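Local coordinates for uncharacterized protein (Bombyx mori, PDB 5AZ0) that probably reduces carbonyl compounds with NAD(P)H, as an aldo-keto reductase with a (beta/alpha)8 TIM-barrel fold, at residues V4-F9 with P18-G23; V219-S224 with G271-P276. All blocks are in the same frame, centred on the assembly; numbering follows the deposited sequence.

Interaction 1: V4-F9 with P18-G23; sequences VNVPNF and PALGYG
In the N-terminal beta-hairpin that closes the bottom of the aldo-keto reductase barrel, the first strand and the residues before it meet the end of the second strand and the link running on to barrel strand 22-23, with Asn8 and Pro18 facing each other as an antiparallel, non-hydrogen-bonded pair. Next to this pair the two segments share one backbone hydrogen bond: Ala19 N gives its hydrogen to Pro7 O over 2.8 Å, nearly straight at 166°, and lies in the carbonyl plane. Pro18 CA leans on the same oxygen as a longer CA-H...O contact.

Beyond the pair the chain 18-23 turns off toward the parallel sheet, and the methyl of Ala19 points back at 4-9. Ala19 CB lies 4.2 Å from the centroid of the Phe9 ring, over one face and offset toward the rim, a CH-pi contact. A chi1 of -59° sets Phe9 CG anti to the carbonyl carbon and swings the ring so that this face, near CE2 and CZ, comes under the methyl. The ring also touches Val273 of the last barrel strand.

One residue before Pro7, Val6 touches through CG1 alone: Val6 CG1 comes to 3.6 Å from Leu20 N and 3.9 Å from Leu20 CB, and lies beside Pro18 CB as well. Pro18 O is taken by His68 ND1, which ties the hairpin's second strand to the start of strand 68-70. The Asn8 side chain runs alongside the Pro18 ring, its amide oxygen OD1 3.1 Å from Pro18 CA and 3.3 Å from Pro18 CG.

Interaction 2: V219-S224 with G271-P276; sequences VVVAYS and GIVSIP
Val221 carries CG1 anti to its backbone N (chi1 170°), which sends that methyl across to Ile275, while CG2, beside the nitrogen, drops onto Val273. Ile275 answers with chi1 -48°, placing CG1 anti to its carbonyl carbon and 3.5 Å from Val221 CG1; the two side chains cross obliquely. Val221 and Val273 instead extend alongside each other, with Val221 CG2 3.7 Å from Val273 CB. Val273 CG2 also meets Val219 CG1, this time with the side chains at about a right angle.

These valines and Ile275 belong to the inner side of a TIM barrel, where Val273 and Ile275 also touch His68 of strand 68-70. Strand 219-223 and the short strand 273-274 run parallel as the seventh and eighth staves, joined by a crossover that includes helices 246-255 and 259-269; a Schellman motif at Gly271 ends the latter helix. Three backbone hydrogen bonds zip the staves together. Val273 N reaches Val220 O, Ala222 N meets Val273 O at 2.7 Å and almost straight (176°), and Ile275 N approaches Ala222 O at 3.0 Å.

On the other face, turned toward the helices, Ser274 packs against Leu264 and Leu267, and Ala222 CB lies 3.7 Å from Ile272 CG2. Water continues the pairing at both ends: one molecule accepts from Val220 N and donates to Gly271 O, and a second accepts from Ser224 N and donates to Ile275 O at 2.6 Å.

In the fold
Interaction 2 is the more deeply buried: its centre lies about 6 Å from the centre of the chain, against about 13 Å for that of interaction 1, whose first segment is partly exposed. Both reach the same parallel sheet, and their centres are about 10 Å apart. Regular parallel pairing with three backbone bonds holds 219-224 to 271-276, whereas 4-9 and 18-23 share a single bond and otherwise rely on proline, alanine and aromatic packing and the aliphatic packing of Val6. The segments 18-23 and 271-276 join the two contacts and close the barrel between its first and last strands: Gly21 N probably donates a hydrogen bond to Ser274 O, and Gly23 N one to Pro276 O.

Interaction 1: V4-F9 with P18-G23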
ATOM      1  N   VAL A   4       5.740  19.910  -5.826  1.00 57.00           N
ATOM      2  CA  VAL A   4       4.679  19.465  -4.886  1.00 46.29           C
ATOM      3  C   VAL A   4       5.201  19.332  -3.474  1.00 45.87           C
ATOM      4  O   VAL A   4       6.341  18.996  -3.256  1.00 46.87           O
ATOM      5  CB  VAL A   4       4.008  18.175  -5.299  1.00 47.98           C
ATOM      6  CG1 VAL A   4       3.440  18.309  -6.690  1.00 49.82           C
ATOM      7  CG2 VAL A   4       4.927  16.963  -5.219  1.00 48.17           C
ATOM      8  N   ASN A   5       4.368  19.609  -2.498  1.00 47.67           N
ATOM      9  CA  ASN A   5       4.789  19.524  -1.133  1.00 48.43           C
ATOM     10  C   ASN A   5       3.928  18.477  -0.355  1.00 46.21           C
ATOM     11  O   ASN A   5       2.833  18.772   0.109  1.00 37.97           O
ATOM     12  CB  ASN A   5       4.719  20.895  -0.507  1.00 55.73           C
ATOM     13  CG  ASN A   5       5.358  20.922   0.865  1.00 70.45           C
ATOM     14  OD1 ASN A   5       6.175  20.062   1.202  1.00 80.70           O
ATOM     15  ND2 ASN A   5       4.984  21.900   1.673  1.00 72.96           N
ATOM     16  N   VAL A   6       4.444  17.252  -0.224  1.00 39.22           N
ATOM     17  CA  VAL A   6       3.731  16.190   0.452  1.00 32.04           C
ATOM     18  C   VAL A   6       3.927  16.248   1.963  1.00 28.19           C
ATOM     19  O   VAL A   6       4.985  16.088   2.462  1.00 31.17           O
ATOM     20  CB  VAL A   6       4.110  14.835  -0.125  1.00 32.52           C
ATOM     21  CG1 VAL A   6       3.255  13.736   0.502  1.00 35.36           C
ATOM     22  CG2 VAL A   6       3.864  14.801  -1.630  1.00 33.60           C
ATOM     23  N   PRO A   7       2.877  16.508   2.720  1.00 28.03           N
ATOM     24  CA  PRO A   7       3.084  16.399   4.162  1.00 30.36           C
ATOM     25  C   PRO A   7       3.280  14.912   4.672  1.00 26.44           C
ATOM     26  O   PRO A   7       2.975  13.949   3.959  1.00 25.31           O
ATOM     27  CB  PRO A   7       1.772  16.962   4.737  1.00 29.88           C
ATOM     28  CG  PRO A   7       0.777  16.624   3.707  1.00 29.45           C
ATOM     29  CD  PRO A   7       1.465  16.738   2.369  1.00 28.81           C
ATOM     30  N   ASN A   8       3.790  14.826   5.890  1.00 26.07           N
ATOM     31  CA  ASN A   8       4.125  13.590   6.566  1.00 28.54           C
ATOM     32  C   ASN A   8       3.226  13.322   7.748  1.00 27.58           C
ATOM     33  O   ASN A   8       2.895  14.245   8.444  1.00 28.87           O
ATOM     34  CB  ASN A   8       5.578  13.585   7.029  1.00 27.00           C
ATOM     35  CG  ASN A   8       6.583  13.747   5.859  1.00 29.65           C
ATOM     36  OD1 ASN A   8       6.533  13.114   4.789  1.00 32.82           O
ATOM     37  ND2 ASN A   8       7.436  14.658   6.045  1.00 33.79           N
ATOM     38  N   PHE A   9       2.836  12.058   7.933  1.00 25.99           N
ATOM     39  CA  PHE A   9       2.269  11.553   9.215  1.00 24.06           C
ATOM     40  C   PHE A   9       3.358  10.963  10.063  1.00 25.12           C
ATOM     41  O   PHE A   9       4.425  10.649   9.559  1.00 28.68           O
ATOM     42  CB  PHE A   9       1.174  10.554   8.942  1.00 23.85           C
ATOM     43  CG  PHE A   9      -0.002  11.109   8.112  1.00 25.14           C
ATOM     44  CD1 PHE A   9      -0.481  12.388   8.289  1.00 28.76           C
ATOM     45  CD2 PHE A   9      -0.697  10.299   7.269  1.00 25.50           C
ATOM     46  CE1 PHE A   9      -1.579  12.844   7.569  1.00 31.33           C
ATOM     47  CE2 PHE A   9      -1.767  10.735   6.534  1.00 27.87           C
ATOM     48  CZ  PHE A   9      -2.231  11.996   6.703  1.00 32.47           C
ATOM     49  N   PRO A  18       5.516   9.931   4.450  1.00 23.02           N
ATOM     50  CA  PRO A  18       4.799  10.893   3.590  1.00 22.70           C
ATOM     51  C   PRO A  18       3.417  10.385   3.267  1.00 23.54           C
ATOM     52  O   PRO A  18       3.239   9.169   2.934  1.00 22.39           O
ATOM     53  CB  PRO A  18       5.676  10.958   2.306  1.00 21.31           C
ATOM     54  CG  PRO A  18       7.068  10.599   2.777  1.00 23.39           C
ATOM     55  CD  PRO A  18       6.827   9.540   3.859  1.00 22.99           C
ATOM     56  N   ALA A  19       2.465  11.315   3.299  1.00 21.92           N
ATOM     57  CA  ALA A  19       1.021  11.011   3.181  1.00 22.65           C
ATOM     58  C   ALA A  19       0.572  10.512   1.852  1.00 23.77           C
ATOM     59  O   ALA A  19      -0.558  10.011   1.702  1.00 24.26           O
ATOM     60  CB  ALA A  19       0.243  12.208   3.510  1.00 25.95           C
ATOM     61  N   LEU A  20       1.458  10.615   0.861  1.00 23.99           N
ATOM     62  CA  LEU A  20       1.220  10.049  -0.445  1.00 24.09           C
ATOM     63  C   LEU A  20       2.451   9.279  -0.858  1.00 24.59           C
ATOM     64  O   LEU A  20       3.564   9.685  -0.555  1.00 22.77           O
ATOM     65  CB  LEU A  20       0.955  11.175  -1.384  1.00 30.67           C
ATOM     66  CG  LEU A  20       0.515  10.920  -2.809  1.00 35.25           C
ATOM     67  CD1 LEU A  20      -0.950  10.563  -2.772  1.00 41.47           C
ATOM     68  CD2 LEU A  20       0.724  12.253  -3.577  1.00 40.71           C
ATOM     69  N   GLY A  21       2.233   8.116  -1.452  1.00 26.26           N
ATOM     70  CA  GLY A  21       3.297   7.246  -1.944  1.00 26.83           C
ATOM     71  C   GLY A  21       3.070   6.815  -3.390  1.00 28.21           C
ATOM     72  O   GLY A  21       1.917   6.735  -3.850  1.00 28.47           O
ATOM     73  N   TYR A  22       4.179   6.539  -4.091  1.00 25.39           N
ATOM     74  CA  TYR A  22       4.175   6.126  -5.470  1.00 24.13           C
ATOM     75  C   TYR A  22       4.057   4.605  -5.550  1.00 24.17           C
ATOM     76  O   TYR A  22       4.966   3.880  -5.183  1.00 26.67           O
ATOM     77  CB  TYR A  22       5.468   6.678  -6.193  1.00 25.51           C
ATOM     78  CG  TYR A  22       5.544   6.379  -7.661  1.00 27.67           C
ATOM     79  CD1 TYR A  22       6.016   5.155  -8.129  1.00 27.88           C
ATOM     80  CD2 TYR A  22       5.136   7.319  -8.593  1.00 29.99           C
ATOM     81  CE1 TYR A  22       6.074   4.886  -9.503  1.00 32.30           C
ATOM     82  CE2 TYR A  22       5.183   7.048  -9.958  1.00 29.28           C
ATOM     83  CZ  TYR A  22       5.672   5.868 -10.402  1.00 29.33           C
ATOM     84  OH  TYR A  22       5.629   5.641 -11.749  1.00 31.13           O
ATOM     85  N   GLY A  23       2.932   4.113  -6.039  1.00 22.51           N
ATOM     86  CA  GLY A  23       2.702   2.701  -6.202  1.00 25.53           C
ATOM     87  C   GLY A  23       3.467   2.058  -7.370  1.00 27.88           C
ATOM     88  O   GLY A  23       3.690   2.689  -8.399  1.00 27.58           O
TER

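Interaction 2: V219-S224 with G271-P276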
ATOM      1  N   VAL A 219      -0.779   3.712  11.774  1.00 19.27           N
ATOM      2  CA  VAL A 219      -1.152   4.478  10.578  1.00 18.00           C
ATOM      3  C   VAL A 219      -1.720   3.556   9.516  1.00 18.22           C
ATOM      4  O   VAL A 219      -1.192   2.455   9.255  1.00 19.09           O
ATOM      5  CB  VAL A 219       0.045   5.236  10.054  1.00 20.33           C
ATOM      6  CG1 VAL A 219      -0.241   5.872   8.685  1.00 20.86           C
ATOM      7  CG2 VAL A 219       0.409   6.311  11.075  1.00 20.86           C
ATOM      8  N   VAL A 220      -2.818   3.998   8.924  1.00 16.35           N
ATOM      9  CA  VAL A 220      -3.477   3.289   7.894  1.00 20.59           C
ATOM     10  C   VAL A 220      -2.974   3.770   6.520  1.00 20.45           C
ATOM     11  O   VAL A 220      -2.910   4.982   6.280  1.00 24.37           O
ATOM     12  CB  VAL A 220      -4.996   3.484   7.952  1.00 20.26           C
ATOM     13  CG1 VAL A 220      -5.660   2.785   6.784  1.00 22.98           C
ATOM     14  CG2 VAL A 220      -5.524   2.894   9.227  1.00 22.63           C
ATOM     15  N   VAL A 221      -2.675   2.823   5.634  1.00 20.55           N
ATOM     16  CA  VAL A 221      -2.137   3.143   4.319  1.00 21.47           C
ATOM     17  C   VAL A 221      -3.041   2.495   3.357  1.00 20.38           C
ATOM     18  O   VAL A 221      -3.211   1.297   3.417  1.00 20.12           O
ATOM     19  CB  VAL A 221      -0.676   2.655   4.131  1.00 21.72           C
ATOM     20  CG1 VAL A 221      -0.209   2.784   2.641  1.00 22.16           C
ATOM     21  CG2 VAL A 221       0.253   3.422   5.086  1.00 18.82           C
ATOM     22  N   ALA A 222      -3.613   3.292   2.448  1.00 20.81           N
ATOM     23  CA  ALA A 222      -4.606   2.783   1.507  1.00 22.90           C
ATOM     24  C   ALA A 222      -3.997   2.421   0.152  1.00 23.94           C
ATOM     25  O   ALA A 222      -3.457   3.310  -0.504  1.00 22.34           O
ATOM     26  CB  ALA A 222      -5.685   3.834   1.274  1.00 22.26           C
ATOM     27  N   TYR A 223      -4.122   1.173  -0.255  1.00 23.72           N
ATOM     28  CA  TYR A 223      -4.023   0.823  -1.665  1.00 25.72           C
ATOM     29  C   TYR A 223      -5.390   0.785  -2.349  1.00 28.89           C
ATOM     30  O   TYR A 223      -6.411   0.799  -1.685  1.00 25.95           O
ATOM     31  CB  TYR A 223      -3.233  -0.448  -1.874  1.00 23.43           C
ATOM     32  CG  TYR A 223      -3.851  -1.763  -1.492  1.00 27.57           C
ATOM     33  CD1 TYR A 223      -4.718  -2.428  -2.357  1.00 28.23           C
ATOM     34  CD2 TYR A 223      -3.549  -2.373  -0.289  1.00 23.87           C
ATOM     35  CE1 TYR A 223      -5.263  -3.636  -2.005  1.00 28.97           C
ATOM     36  CE2 TYR A 223      -4.070  -3.576   0.032  1.00 24.50           C
ATOM     37  CZ  TYR A 223      -4.932  -4.211  -0.799  1.00 29.42           C
ATOM     38  OH  TYR A 223      -5.418  -5.479  -0.450  1.00 28.67           O
ATOM     39  N   SER A 224      -5.388   0.781  -3.687  1.00 30.20           N
ATOM     40  CA  SER A 224      -6.579   0.991  -4.525  1.00 28.95           C
ATOM     41  C   SER A 224      -7.464   2.081  -4.007  1.00 29.61           C
ATOM     42  O   SER A 224      -8.626   1.845  -3.795  1.00 30.94           O
ATOM     43  CB  SER A 224      -7.452  -0.263  -4.638  1.00 31.67           C
ATOM     44  OG  SER A 224      -6.720  -1.330  -5.189  1.00 37.10           O
ATOM     45  N   GLY A 271      -6.917  11.168   7.599  1.00 26.66           N
ATOM     46  CA  GLY A 271      -5.623  10.773   8.180  1.00 26.48           C
ATOM     47  C   GLY A 271      -5.046   9.471   7.597  1.00 24.30           C
ATOM     48  O   GLY A 271      -4.256   8.792   8.239  1.00 24.50           O
ATOM     49  N   ILE A 272      -5.424   9.153   6.373  1.00 23.39           N
ATOM     50  CA  ILE A 272      -5.019   7.942   5.703  1.00 21.45           C
ATOM     51  C   ILE A 272      -4.001   8.291   4.596  1.00 24.94           C
ATOM     52  O   ILE A 272      -4.240   9.222   3.833  1.00 24.02           O
ATOM     53  CB  ILE A 272      -6.259   7.260   5.077  1.00 22.69           C
ATOM     54  CG1 ILE A 272      -7.167   6.806   6.222  1.00 24.13           C
ATOM     55  CG2 ILE A 272      -5.848   6.072   4.249  1.00 21.65           C
ATOM     56  CD1 ILE A 272      -8.511   6.193   5.805  1.00 26.91           C
ATOM     57  N   VAL A 273      -2.888   7.513   4.550  1.00 22.85           N
ATOM     58  CA  VAL A 273      -1.846   7.613   3.562  1.00 22.51           C
ATOM     59  C   VAL A 273      -2.403   6.922   2.331  1.00 21.89           C
ATOM     60  O   VAL A 273      -2.975   5.879   2.466  1.00 22.66           O
ATOM     61  CB  VAL A 273      -0.541   6.886   4.034  1.00 23.48           C
ATOM     62  CG1 VAL A 273       0.486   6.843   2.913  1.00 25.80           C
ATOM     63  CG2 VAL A 273       0.028   7.487   5.343  1.00 23.02           C
ATOM     64  N   SER A 274      -2.266   7.517   1.141  1.00 20.12           N
ATOM     65  CA  SER A 274      -2.664   6.896  -0.135  1.00 23.84           C
ATOM     66  C   SER A 274      -1.468   6.482  -0.986  1.00 23.28           C
ATOM     67  O   SER A 274      -0.493   7.235  -1.076  1.00 24.08           O
ATOM     68  CB  SER A 274      -3.459   7.874  -0.964  1.00 26.04           C
ATOM     69  OG  SER A 274      -4.764   7.926  -0.394  1.00 34.95           O
ATOM     70  N   ILE A 275      -1.616   5.345  -1.657  1.00 23.29           N
ATOM     71  CA  ILE A 275      -0.681   4.790  -2.616  1.00 24.93           C
ATOM     72  C   ILE A 275      -1.396   4.569  -3.954  1.00 25.11           C
ATOM     73  O   ILE A 275      -1.638   3.437  -4.396  1.00 23.98           O
ATOM     74  CB  ILE A 275      -0.120   3.393  -2.232  1.00 28.96           C
ATOM     75  CG1 ILE A 275       0.376   3.309  -0.799  1.00 26.81           C
ATOM     76  CG2 ILE A 275       1.021   3.000  -3.194  1.00 29.85           C
ATOM     77  CD1 ILE A 275       1.398   4.305  -0.392  1.00 26.18           C
ATOM     78  N   PRO A 276      -1.718   5.659  -4.639  1.00 26.30           N
ATOM     79  CA  PRO A 276      -2.162   5.480  -6.017  1.00 28.18           C
ATOM     80  C   PRO A 276      -1.073   4.895  -6.931  1.00 29.42           C
ATOM     81  O   PRO A 276       0.105   5.109  -6.680  1.00 28.87           O
ATOM     82  CB  PRO A 276      -2.468   6.878  -6.466  1.00 26.57           C
ATOM     83  CG  PRO A 276      -1.537   7.717  -5.658  1.00 28.69           C
ATOM     84  CD  PRO A 276      -1.488   7.070  -4.296  1.00 26.00           C
TER
HETATM   85  O   HOH W   1      -3.892   6.629   9.836  1.00 21.04           O
HETATM   86  O   HOH W   2      -2.934   1.468  -5.473  1.00 30.25           O